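Local coordinates for protein NAD-dependent aldehyde dehydrogenase (Burkholderia multivorans, PDB 5UJU) that probably oxidises aldehydes to the corresponding carboxylic acids with NAD+ as electron acceptor, as other aldehyde dehydrogenases do, at residues P71-T76 with Y92-P97; G242-L247 with L270-P275; K64-D69 with T250-R255. All coordinates share one frame; numbering follows the deposited sequence. Where two conformers were deposited one is given.

Contact 1 of 3, residues P71-T76 with Y92-P97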
ATOM      1  N   PRO A  71     -10.131 -26.292  15.040  1.00 28.62           N
ATOM      2  CA  PRO A  71     -10.555 -27.484  14.286  1.00 38.93           C
ATOM      3  C   PRO A  71      -9.360 -28.333  13.887  1.00 36.79           C
ATOM      4  O   PRO A  71      -8.304 -27.812  13.529  1.00 35.66           O
ATOM      5  CB  PRO A  71     -11.265 -26.901  13.058  1.00 44.74           C
ATOM      6  CG  PRO A  71     -11.640 -25.522  13.441  1.00 37.82           C
ATOM      7  CD  PRO A  71     -10.574 -25.047  14.389  1.00 31.68           C
ATOM      8  N   ALA A  72      -9.489 -29.646  14.060  1.00 29.43           N
ATOM      9  CA  ALA A  72      -8.351 -30.518  13.827  1.00 37.96           C
ATOM     10  C   ALA A  72      -8.819 -31.870  13.317  1.00 38.13           C
ATOM     11  O   ALA A  72      -9.965 -32.276  13.529  1.00 33.18           O
ATOM     12  CB  ALA A  72      -7.520 -30.694  15.097  1.00 39.24           C
ATOM     13  N   SER A  73      -7.908 -32.574  12.651  1.00 32.21           N
ATOM     14  CA  SER A  73      -8.227 -33.853  12.033  1.00 36.57           C
ATOM     15  C   SER A  73      -8.046 -35.035  12.977  1.00 35.88           C
ATOM     16  O   SER A  73      -8.428 -36.154  12.621  1.00 37.47           O
ATOM     17  CB  SER A  73      -7.357 -34.067  10.797  1.00 38.58           C
ATOM     18  OG  SER A  73      -5.992 -34.150  11.180  1.00 33.98           O
ATOM     19  N   GLY A  74      -7.468 -34.819  14.158  1.00 31.83           N
ATOM     20  CA  GLY A  74      -7.092 -35.890  15.048  1.00 36.14           C
ATOM     21  C   GLY A  74      -5.682 -36.405  14.844  1.00 29.40           C
ATOM     22  O   GLY A  74      -5.120 -37.027  15.753  1.00 35.26           O
ATOM     23  N   GLU A  75      -5.089 -36.148  13.686  1.00 32.02           N
ATOM     24  CA  GLU A  75      -3.692 -36.477  13.458  1.00 32.85           C
ATOM     25  C   GLU A  75      -2.792 -35.381  14.020  1.00 32.88           C
ATOM     26  O   GLU A  75      -3.240 -34.282  14.342  1.00 26.82           O
ATOM     27  CB  GLU A  75      -3.422 -36.664  11.962  1.00 35.42           C
ATOM     28  CG  GLU A  75      -3.279 -38.109  11.546  1.00 39.07           C
ATOM     29  CD  GLU A  75      -1.878 -38.642  11.792  1.00 38.46           C
ATOM     30  OE1 GLU A  75      -1.439 -39.522  11.024  1.00 45.10           O
ATOM     31  OE2 GLU A  75      -1.218 -38.195  12.752  1.00 36.14           O
ATOM     32  N   THR A  76      -1.511 -35.701  14.172  1.00 32.70           N
ATOM     33  CA  THR A  76      -0.544 -34.708  14.613  1.00 30.21           C
ATOM     34  C   THR A  76       0.559 -34.532  13.577  1.00 31.68           C
ATOM     35  O   THR A  76       0.699 -35.307  12.622  1.00 28.85           O
ATOM     36  CB  THR A  76       0.067 -35.085  15.964  1.00 29.20           C
ATOM     37  OG1 THR A  76       0.867 -36.262  15.799  1.00 35.59           O
ATOM     38  CG2 THR A  76      -1.044 -35.358  16.971  1.00 35.38           C
ATOM     39  N   TYR A  92       2.005 -31.175  17.096  1.00 30.57           N
ATOM     40  CA  TYR A  92       0.913 -30.214  17.041  1.00 28.27           C
ATOM     41  C   TYR A  92      -0.303 -30.842  16.375  1.00 29.13           C
ATOM     42  O   TYR A  92      -0.157 -31.726  15.523  1.00 26.93           O
ATOM     43  CB  TYR A  92       1.341 -28.955  16.268  1.00 23.72           C
ATOM     44  CG  TYR A  92       2.635 -28.392  16.797  1.00 22.54           C
ATOM     45  CD1 TYR A  92       2.630 -27.479  17.839  1.00 26.74           C
ATOM     46  CD2 TYR A  92       3.865 -28.787  16.261  1.00 21.74           C
ATOM     47  CE1 TYR A  92       3.810 -26.972  18.348  1.00 27.56           C
ATOM     48  CE2 TYR A  92       5.057 -28.294  16.769  1.00 22.58           C
ATOM     49  CZ  TYR A  92       5.022 -27.381  17.801  1.00 24.34           C
ATOM     50  OH  TYR A  92       6.196 -26.876  18.303  1.00 28.36           O
ATOM     51  N   PRO A  93      -1.513 -30.416  16.741  1.00 28.76           N
ATOM     52  CA  PRO A  93      -2.702 -30.955  16.063  1.00 32.02           C
ATOM     53  C   PRO A  93      -2.696 -30.558  14.598  1.00 35.38           C
ATOM     54  O   PRO A  93      -2.521 -29.387  14.259  1.00 38.04           O
ATOM     55  CB  PRO A  93      -3.873 -30.321  16.829  1.00 42.43           C
ATOM     56  CG  PRO A  93      -3.312 -29.075  17.442  1.00 36.85           C
ATOM     57  CD  PRO A  93      -1.852 -29.383  17.736  1.00 28.19           C
ATOM     58  N   LYS A  94      -2.878 -31.544  13.723  1.00 33.55           N
ATOM     59  CA  LYS A  94      -2.850 -31.291  12.285  1.00 29.08           C
ATOM     60  C   LYS A  94      -4.225 -30.823  11.797  1.00 31.00           C
ATOM     61  O   LYS A  94      -5.233 -31.515  11.996  1.00 37.04           O
ATOM     62  CB  LYS A  94      -2.414 -32.551  11.548  1.00 33.43           C
ATOM     63  CG  LYS A  94      -2.246 -32.376  10.045  1.00 36.54           C
ATOM     64  CD  LYS A  94      -1.831 -33.692   9.406  1.00 45.11           C
ATOM     65  CE  LYS A  94      -2.008 -33.673   7.890  1.00 50.29           C
ATOM     66  NZ  LYS A  94      -0.799 -33.223   7.168  1.00 53.49           N
ATOM     67  N   SER A  95      -4.274 -29.641  11.183  1.00 24.56           N
ATOM     68  CA  SER A  95      -5.493 -29.098  10.597  1.00 32.38           C
ATOM     69  C   SER A  95      -5.286 -28.871   9.109  1.00 32.86           C
ATOM     70  O   SER A  95      -4.160 -28.723   8.635  1.00 41.65           O
ATOM     71  CB  SER A  95      -5.909 -27.775  11.249  1.00 38.17           C
ATOM     72  OG  SER A  95      -5.973 -27.898  12.651  1.00 44.04           O
ATOM     73  N   THR A  96      -6.357 -28.870   8.377  1.00 29.53           N
ATOM     74  CA  THR A  96      -6.181 -28.547   6.975  1.00 35.77           C
ATOM     75  C   THR A  96      -6.341 -27.055   6.742  1.00 36.80           C
ATOM     76  O   THR A  96      -6.997 -26.356   7.522  1.00 31.96           O
ATOM     77  CB  THR A  96      -7.189 -29.307   6.122  1.00 32.77           C
ATOM     78  OG1 THR A  96      -8.512 -28.846   6.421  1.00 31.16           O
ATOM     79  CG2 THR A  96      -7.079 -30.802   6.366  1.00 32.83           C
ATOM     80  N   PRO A  97      -5.737 -26.534   5.673  1.00 30.71           N
ATOM     81  CA  PRO A  97      -6.035 -25.147   5.277  1.00 29.91           C
ATOM     82  C   PRO A  97      -7.523 -24.892   5.137  1.00 27.97           C
ATOM     83  O   PRO A  97      -8.024 -23.858   5.595  1.00 30.97           O
ATOM     84  CB  PRO A  97      -5.302 -25.006   3.934  1.00 29.83           C
ATOM     85  CG  PRO A  97      -4.153 -25.959   4.038  1.00 28.60           C
ATOM     86  CD  PRO A  97      -4.626 -27.117   4.888  1.00 27.82           C
TER
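K94, T76 and A72 give up the most surface where 71-76 runs antiparallel to 92-97. The two-stranded sheet of 76-77 and 92-93 begins here: T76 and P93 form a non-hydrogen-bonded pair with side chains that diverge, and T76 CA lies 3.1 Å from Y92 O in a CA-H...O contact. K94 sits beyond this pair and uses its backbone twice. Its N gives a nearly straight 2.8 Å hydrogen bond to E75 O, while its O accepts from both S73 N (3.0 Å) and S73 OG (2.9 Å). The backbone N-H comes almost head-on to the carbonyl; chi1 of 64° puts OG between the backbone N and carbonyl carbon of S73, on the K94 side, where it meets O from above the carbonyl plane. A short side chain with a donor suits that place. The backbone sets K94 CB 3.4 Å from E75 O; from there CG runs anti to N (chi1 -176°) and the chain leads its amine away from 71-76. A72, whose single methyl fits against the proline, has CB 4.1 Å from P93 CB. T76 OG1 is bonded to R91. Backbone amides and serine hydroxyls thus hold this edge of the two-stranded sheet; A72 with P93 is the one close apolar side-chain pair, so the pairing probably rests largely on directed bonds.

Contact 2 of 3, residues G242-L247 with L270-P275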
ATOM      1  N   GLY A 242      10.701 -25.833  10.908  1.00 29.59           N
ATOM      2  CA  GLY A 242      11.786 -25.952  11.865  1.00 27.92           C
ATOM      3  C   GLY A 242      11.676 -25.062  13.091  1.00 29.58           C
ATOM      4  O   GLY A 242      12.498 -25.185  14.006  1.00 30.08           O
ATOM      5  N   ALA A 243      10.675 -24.172  13.147  1.00 24.92           N
ATOM      6  CA  ALA A 243      10.530 -23.239  14.271  1.00 23.94           C
ATOM      7  C   ALA A 243       9.043 -22.980  14.508  1.00 28.28           C
ATOM      8  O   ALA A 243       8.553 -21.871  14.310  1.00 28.23           O
ATOM      9  CB  ALA A 243      11.258 -21.916  14.027  1.00 22.72           C
ATOM     10  N   ILE A 244       8.322 -24.014  14.938  1.00 29.98           N
ATOM     11  CA  ILE A 244       6.885 -23.887  15.204  1.00 25.59           C
ATOM     12  C   ILE A 244       6.615 -23.404  16.622  1.00 24.12           C
ATOM     13  O   ILE A 244       5.810 -22.499  16.834  1.00 27.54           O
ATOM     14  CB  ILE A 244       6.172 -25.228  14.945  1.00 27.64           C
ATOM     15  CG1 ILE A 244       6.355 -25.670  13.492  1.00 25.48           C
ATOM     16  CG2 ILE A 244       4.670 -25.116  15.311  1.00 21.11           C
ATOM     17  CD1 ILE A 244       6.077 -27.167  13.289  1.00 25.82           C
ATOM     18  N   LEU A 245       7.280 -24.007  17.603  1.00 23.34           N
ATOM     19  CA  LEU A 245       6.945 -23.790  19.008  1.00 24.65           C
ATOM     20  C   LEU A 245       6.843 -22.324  19.403  1.00 29.04           C
ATOM     21  O   LEU A 245       5.877 -21.973  20.104  1.00 26.03           O
ATOM     22  CB  LEU A 245       7.952 -24.521  19.910  1.00 22.87           C
ATOM     23  CG  LEU A 245       7.547 -24.528  21.395  1.00 28.22           C
ATOM     24  CD1 LEU A 245       6.148 -25.158  21.562  1.00 28.70           C
ATOM     25  CD2 LEU A 245       8.560 -25.236  22.301  1.00 28.12           C
ATOM     26  N   PRO A 246       7.775 -21.431  19.022  1.00 26.16           N
ATOM     27  CA  PRO A 246       7.612 -20.020  19.421  1.00 21.85           C
ATOM     28  C   PRO A 246       6.313 -19.403  18.937  1.00 26.94           C
ATOM     29  O   PRO A 246       5.720 -18.597  19.665  1.00 28.99           O
ATOM     30  CB  PRO A 246       8.849 -19.323  18.800  1.00 22.67           C
ATOM     31  CG  PRO A 246       9.854 -20.403  18.669  1.00 23.23           C
ATOM     32  CD  PRO A 246       9.071 -21.649  18.342  1.00 25.86           C
ATOM     33  N   LEU A 247       5.860 -19.735  17.722  1.00 23.52           N
ATOM     34  CA  LEU A 247       4.598 -19.191  17.249  1.00 23.15           C
ATOM     35  C   LEU A 247       3.396 -19.972  17.772  1.00 21.96           C
ATOM     36  O   LEU A 247       2.313 -19.402  17.887  1.00 26.36           O
ATOM     37  CB  LEU A 247       4.577 -19.148  15.726  1.00 18.52           C
ATOM     38  CG  LEU A 247       5.520 -18.048  15.214  1.00 34.64           C
ATOM     39  CD1 LEU A 247       5.772 -18.226  13.728  1.00 29.10           C
ATOM     40  CD2 LEU A 247       4.952 -16.647  15.519  1.00 25.50           C
ATOM     41  N   LEU A 270      -3.338 -21.894  14.103  1.00 26.21           N
ATOM     42  CA  LEU A 270      -1.968 -22.338  13.867  1.00 27.29           C
ATOM     43  C   LEU A 270      -1.988 -23.486  12.871  1.00 28.90           C
ATOM     44  O   LEU A 270      -2.590 -24.530  13.140  1.00 22.06           O
ATOM     45  CB  LEU A 270      -1.309 -22.796  15.170  1.00 28.82           C
ATOM     46  CG  LEU A 270       0.124 -23.283  14.968  1.00 27.26           C
ATOM     47  CD1 LEU A 270       1.080 -22.078  14.956  1.00 24.02           C
ATOM     48  CD2 LEU A 270       0.531 -24.331  16.020  1.00 27.95           C
ATOM     49  N   LEU A 271      -1.319 -23.311  11.741  1.00 27.11           N
ATOM     50  CA  LEU A 271      -1.219 -24.359  10.733  1.00 22.50           C
ATOM     51  C   LEU A 271       0.210 -24.913  10.803  1.00 26.69           C
ATOM     52  O   LEU A 271       1.111 -24.446  10.099  1.00 24.00           O
ATOM     53  CB  LEU A 271      -1.567 -23.814   9.338  1.00 25.25           C
ATOM     54  CG  LEU A 271      -1.473 -24.814   8.164  1.00 32.32           C
ATOM     55  CD1 LEU A 271      -2.448 -25.932   8.372  1.00 31.74           C
ATOM     56  CD2 LEU A 271      -1.715 -24.153   6.811  1.00 28.52           C
ATOM     57  N   ALA A 272       0.416 -25.897  11.672  1.00 23.82           N
ATOM     58  CA  ALA A 272       1.706 -26.563  11.766  1.00 26.42           C
ATOM     59  C   ALA A 272       1.840 -27.550  10.621  1.00 30.24           C
ATOM     60  O   ALA A 272       0.852 -28.157  10.196  1.00 27.05           O
ATOM     61  CB  ALA A 272       1.850 -27.285  13.100  1.00 28.17           C
ATOM     62  N   THR A 273       3.062 -27.699  10.108  1.00 24.91           N
ATOM     63  CA  THR A 273       3.302 -28.567   8.965  1.00 27.43           C
ATOM     64  C   THR A 273       4.585 -29.365   9.166  1.00 30.48           C
ATOM     65  O   THR A 273       5.417 -29.068  10.034  1.00 30.55           O
ATOM     66  CB  THR A 273       3.393 -27.764   7.654  1.00 29.01           C
ATOM     67  OG1 THR A 273       4.491 -26.843   7.729  1.00 31.71           O
ATOM     68  CG2 THR A 273       2.127 -26.970   7.420  1.00 24.97           C
ATOM     69  N   GLU A 274       4.760 -30.356   8.301  1.00 37.29           N
ATOM     70  CA  GLU A 274       5.991 -31.106   8.163  1.00 35.60           C
ATOM     71  C   GLU A 274       6.790 -30.497   7.024  1.00 31.99           C
ATOM     72  O   GLU A 274       6.235 -29.787   6.182  1.00 34.62           O
ATOM     73  CB  GLU A 274       5.698 -32.576   7.823  1.00 42.85           C
ATOM     74  CG  GLU A 274       4.948 -33.398   8.862  1.00 52.53           C
ATOM     75  CD  GLU A 274       5.811 -33.955   9.977  1.00 51.33           C
ATOM     76  OE1 GLU A 274       6.970 -34.324   9.717  1.00 56.55           O
ATOM     77  OE2 GLU A 274       5.314 -34.048  11.116  1.00 49.65           O
ATOM     78  N   PRO A 275       8.097 -30.744   6.966  1.00 37.71           N
ATOM     79  CA  PRO A 275       8.916 -30.160   5.901  1.00 35.96           C
ATOM     80  C   PRO A 275       8.492 -30.621   4.514  1.00 42.21           C
ATOM     81  O   PRO A 275       7.874 -31.677   4.336  1.00 35.26           O
ATOM     82  CB  PRO A 275      10.331 -30.652   6.234  1.00 44.49           C
ATOM     83  CG  PRO A 275      10.296 -30.870   7.702  1.00 44.23           C
ATOM     84  CD  PRO A 275       8.927 -31.428   7.970  1.00 42.45           C
TER
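I244 faces L270, A272 and T273 across a buried junction of aliphatic side chains that also meet two backbone carbonyls. It lies within a beta-alpha-beta crossover, in which strand 234-238 passes through helix 245-260 to its parallel neighbour, strand 268-270. Such units build the Rossmann-like NAD-binding domain of aldehyde dehydrogenases; this one brings the start of the helix over the chain just leaving the second strand. The branched side chain of I244 divides its work. CG2, set anti to the backbone N (chi1 -60°, measured to CG1), reaches A272 CB at 4.2 Å and L270 CD2 at 4.3 Å, methyl against methyl. The other branch carries CD1 further along the same segment, to 3.8 Å from T273 O. A beta-branched residue suits this place because it can fill two directions at once, and the lone methyl of A272 suits its own, since Y92 also packs against it. L270 comes in from the strand end. Its CG is anti to the backbone N (chi1 179°), which aims the isobutyl group at the helix, and CD1 ends 4.2 Å from L247 O. No hydrogen bond crosses the interface; polar partners lie around it. Y92, on strand 92-93, packs against both I244 and A272 and so covers the seam between them. E80 fixes the helix side, its OE2 accepting from the backbone N of both I244 and L245, while its OE1 is bonded to the hydroxyl of Y92. On the strand side, L271 is hydrogen-bonded through its backbone to V237, and T273 OG1 to D277. L247 N gives a weak 2.9 Å hydrogen bond to I244 O.

Contact 3 of 3, residues K64-D69 with T250-R255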
ATOM      1  N   LYS A  64       5.121 -34.259  23.991  1.00 34.95           N
ATOM      2  CA  LYS A  64       3.666 -34.298  24.055  1.00 31.50           C
ATOM      3  C   LYS A  64       3.086 -33.488  22.904  1.00 29.98           C
ATOM      4  O   LYS A  64       3.778 -32.706  22.247  1.00 28.39           O
ATOM      5  CB  LYS A  64       3.153 -33.813  25.413  1.00 48.31           C
ATOM      6  CG  LYS A  64       3.026 -32.320  25.570  1.00 52.97           C
ATOM      7  CD  LYS A  64       2.429 -32.005  26.940  1.00 55.69           C
ATOM      8  CE  LYS A  64       1.228 -31.091  26.838  1.00 56.92           C
ATOM      9  NZ  LYS A  64       0.663 -30.805  28.189  1.00 66.39           N
ATOM     10  N   THR A  65       1.787 -33.668  22.683  1.00 31.86           N
ATOM     11  CA  THR A  65       1.083 -32.912  21.661  1.00 30.23           C
ATOM     12  C   THR A  65       0.643 -31.574  22.238  1.00 33.81           C
ATOM     13  O   THR A  65       0.034 -31.516  23.311  1.00 33.82           O
ATOM     14  CB  THR A  65      -0.118 -33.697  21.142  1.00 35.24           C
ATOM     15  OG1 THR A  65       0.339 -34.934  20.601  1.00 34.11           O
ATOM     16  CG2 THR A  65      -0.846 -32.928  20.037  1.00 35.51           C
ATOM     17  N   PHE A  66       0.963 -30.504  21.515  1.00 28.05           N
ATOM     18  CA  PHE A  66       0.604 -29.148  21.902  1.00 28.01           C
ATOM     19  C   PHE A  66      -0.913 -28.968  21.799  1.00 33.72           C
ATOM     20  O   PHE A  66      -1.521 -29.305  20.781  1.00 40.49           O
ATOM     21  CB  PHE A  66       1.352 -28.160  20.986  1.00 31.53           C
ATOM     22  CG  PHE A  66       1.342 -26.736  21.470  1.00 26.69           C
ATOM     23  CD1 PHE A  66       2.404 -26.240  22.211  1.00 27.62           C
ATOM     24  CD2 PHE A  66       0.276 -25.894  21.181  1.00 29.40           C
ATOM     25  CE1 PHE A  66       2.395 -24.927  22.676  1.00 30.29           C
ATOM     26  CE2 PHE A  66       0.265 -24.578  21.643  1.00 28.38           C
ATOM     27  CZ  PHE A  66       1.328 -24.101  22.388  1.00 28.71           C
ATOM     28  N   GLU A  67      -1.530 -28.500  22.878  1.00 33.69           N
ATOM     29  CA  GLU A  67      -2.981 -28.412  22.981  1.00 38.60           C
ATOM     30  C   GLU A  67      -3.487 -27.094  22.395  1.00 38.18           C
ATOM     31  O   GLU A  67      -3.055 -26.012  22.813  1.00 34.65           O
ATOM     32  CB  GLU A  67      -3.411 -28.547  24.443  1.00 42.46           C
ATOM     33  CG  GLU A  67      -2.768 -29.725  25.171  1.00 59.82           C
ATOM     34  CD  GLU A  67      -2.611 -29.482  26.672  1.00 70.61           C
ATOM     35  OE1 GLU A  67      -3.618 -29.591  27.399  1.00 71.87           O
ATOM     36  OE2 GLU A  67      -1.484 -29.169  27.126  1.00 71.68           O
ATOM     37  N   LEU A  68      -4.359 -27.193  21.396  1.00 35.56           N
ATOM     38  CA  LEU A  68      -5.187 -26.096  20.904  1.00 38.23           C
ATOM     39  C   LEU A  68      -6.598 -26.613  20.669  1.00 42.99           C
ATOM     40  O   LEU A  68      -6.775 -27.772  20.288  1.00 54.94           O
ATOM     41  CB  LEU A  68      -4.669 -25.478  19.603  1.00 35.87           C
ATOM     42  CG  LEU A  68      -3.296 -24.828  19.561  1.00 40.29           C
ATOM     43  CD1 LEU A  68      -2.886 -24.674  18.109  1.00 37.63           C
ATOM     44  CD2 LEU A  68      -3.373 -23.476  20.240  1.00 42.95           C
ATOM     45  N   ASP A  69      -7.602 -25.768  20.909  1.00 37.95           N
ATOM     46  CA  ASP A  69      -8.988 -26.146  20.652  1.00 36.04           C
ATOM     47  C   ASP A  69      -9.511 -25.607  19.316  1.00 32.28           C
ATOM     48  O   ASP A  69     -10.688 -25.251  19.200  1.00 32.87           O
ATOM     49  CB  ASP A  69      -9.898 -25.713  21.799  1.00 44.97           C
ATOM     50  CG  ASP A  69      -9.923 -24.212  22.002  1.00 52.85           C
ATOM     51  OD1 ASP A  69      -9.136 -23.489  21.352  1.00 52.99           O
ATOM     52  OD2 ASP A  69     -10.776 -23.750  22.791  1.00 58.28           O
ATOM     53  N   THR A 250       2.730 -18.372  20.930  1.00 26.62           N
ATOM     54  CA  THR A 250       2.135 -17.073  20.618  1.00 25.09           C
ATOM     55  C   THR A 250       0.649 -17.207  20.275  1.00 27.51           C
ATOM     56  O   THR A 250      -0.196 -16.452  20.776  1.00 25.97           O
ATOM     57  CB  THR A 250       2.891 -16.420  19.455  1.00 23.53           C
ATOM     58  OG1 THR A 250       4.281 -16.239  19.798  1.00 23.85           O
ATOM     59  CG2 THR A 250       2.291 -15.065  19.158  1.00 18.84           C
ATOM     60  N   VAL A 251       0.318 -18.145  19.392  1.00 25.78           N
ATOM     61  CA  VAL A 251      -1.078 -18.351  19.024  1.00 24.52           C
ATOM     62  C   VAL A 251      -1.908 -18.740  20.245  1.00 26.29           C
ATOM     63  O   VAL A 251      -3.019 -18.236  20.436  1.00 27.13           O
ATOM     64  CB  VAL A 251      -1.188 -19.400  17.905  1.00 25.30           C
ATOM     65  CG1 VAL A 251      -2.654 -19.801  17.727  1.00 22.12           C
ATOM     66  CG2 VAL A 251      -0.610 -18.838  16.593  1.00 19.91           C
ATOM     67  N   ARG A 252      -1.381 -19.630  21.094  1.00 22.75           N
ATOM     68  CA  ARG A 252      -2.097 -20.031  22.306  0.59 30.37           C
ATOM     69  C   ARG A 252      -2.463 -18.817  23.156  1.00 30.23           C
ATOM     70  O   ARG A 252      -3.603 -18.682  23.621  1.00 28.98           O
ATOM     71  CB  ARG A 252      -1.240 -21.016  23.112  0.59 32.14           C
ATOM     72  CG  ARG A 252      -1.870 -21.530  24.430  0.59 36.55           C
ATOM     73  CD  ARG A 252      -0.789 -22.075  25.401  0.59 38.92           C
ATOM     74  NE  ARG A 252      -0.024 -21.016  26.064  0.59 38.93           N
ATOM     75  CZ  ARG A 252       1.249 -21.124  26.451  0.59 34.36           C
ATOM     76  NH1 ARG A 252       1.927 -22.247  26.249  0.59 29.64           N
ATOM     77  NH2 ARG A 252       1.848 -20.103  27.049  0.59 29.48           N
ATOM     78  N   ILE A 253      -1.499 -17.924  23.378  1.00 30.13           N
ATOM     79  CA  ILE A 253      -1.745 -16.756  24.214  1.00 25.41           C
ATOM     80  C   ILE A 253      -2.724 -15.803  23.536  1.00 27.49           C
ATOM     81  O   ILE A 253      -3.623 -15.253  24.186  1.00 30.51           O
ATOM     82  CB  ILE A 253      -0.410 -16.074  24.571  1.00 26.32           C
ATOM     83  CG1 ILE A 253       0.414 -16.993  25.485  1.00 28.88           C
ATOM     84  CG2 ILE A 253      -0.658 -14.753  25.258  1.00 26.57           C
ATOM     85  CD1 ILE A 253       1.842 -16.468  25.810  1.00 28.10           C
ATOM     86  N   ALA A 254      -2.592 -15.618  22.214  1.00 25.30           N
ATOM     87  CA  ALA A 254      -3.549 -14.795  21.479  1.00 22.83           C
ATOM     88  C   ALA A 254      -4.974 -15.320  21.640  1.00 23.85           C
ATOM     89  O   ALA A 254      -5.906 -14.543  21.870  1.00 24.52           O
ATOM     90  CB  ALA A 254      -3.195 -14.752  19.992  1.00 18.90           C
ATOM     91  N   ARG A 255      -5.151 -16.637  21.513  1.00 21.46           N
ATOM     92  CA  ARG A 255      -6.473 -17.248  21.610  1.00 24.72           C
ATOM     93  C   ARG A 255      -7.055 -17.097  23.008  1.00 27.20           C
ATOM     94  O   ARG A 255      -8.267 -16.909  23.167  1.00 26.83           O
ATOM     95  CB  ARG A 255      -6.376 -18.721  21.225  1.00 26.88           C
ATOM     96  CG  ARG A 255      -6.047 -18.938  19.749  1.00 24.90           C
ATOM     97  CD  ARG A 255      -5.830 -20.405  19.443  1.00 25.57           C
ATOM     98  NE  ARG A 255      -7.031 -21.209  19.680  1.00 29.83           N
ATOM     99  CZ  ARG A 255      -7.974 -21.411  18.766  1.00 29.99           C
ATOM    100  NH1 ARG A 255      -7.870 -20.853  17.566  1.00 21.96           N
ATOM    101  NH2 ARG A 255      -9.028 -22.155  19.049  1.00 25.59           N
TER
HETATM  102  O   HOH W   1      -6.494 -22.533  22.276  1.00 29.09           O
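R255 bends at chi3 (63°) to turn its guanidinium toward D69, whose carboxylate is swung between its own backbone N and carbonyl carbon (chi1 62°) to meet it. The resulting salt bridge is a nearly straight 2.7 Å hydrogen bond from R255 NH2 to D69 OD1. That oxygen lies close to the guanidinium plane, at its edge, yet the donor stands above the carboxylate plane, and the two planes are turned 82° from each other. A water adds a second link, donating to D69 OD1 at 3.0 Å and accepting from R255 NE, also at 3.0 Å. The helix carrying R255, 245-260, is the connection of a beta-alpha-beta crossover, and the loop 64-69 packs against this helix on the way to strand 76-77, with L68 also touching L270. D69 OD2 has a further salt bridge to R259, one turn on, while R255 NH1 is bonded to V268 O and N266 OD1. Beside the charges the contact turns apolar. L68 CD2 rests on R255 CD at 4.0 Å, a branched aliphatic side chain laid across the arginine's methylene portion at about a right angle. The buried ring of F66 offers its edge to the helix, with CZ 4.1 Å from R252 CB.

How the contacts relate
Contact 2 is the core member: all its touching residues are buried, and methyl groups meet without a hydrogen bond between the segments. Contacts 1 and 3 lie further from the centre of the chain and rely on polar chemistry, contact 1 on backbone and serine bonds, contact 3 on a salt bridge beside apolar contacts. Contacts 2 and 3 share helix 245-260, at its beginning and further along, and L270 meets L68 and V251 between them. Contact 1 is nested within the loop closed by contact 3. Y92 joins the set, its side chain lying against F66 of contact 3 and I244 and A272 of contact 2.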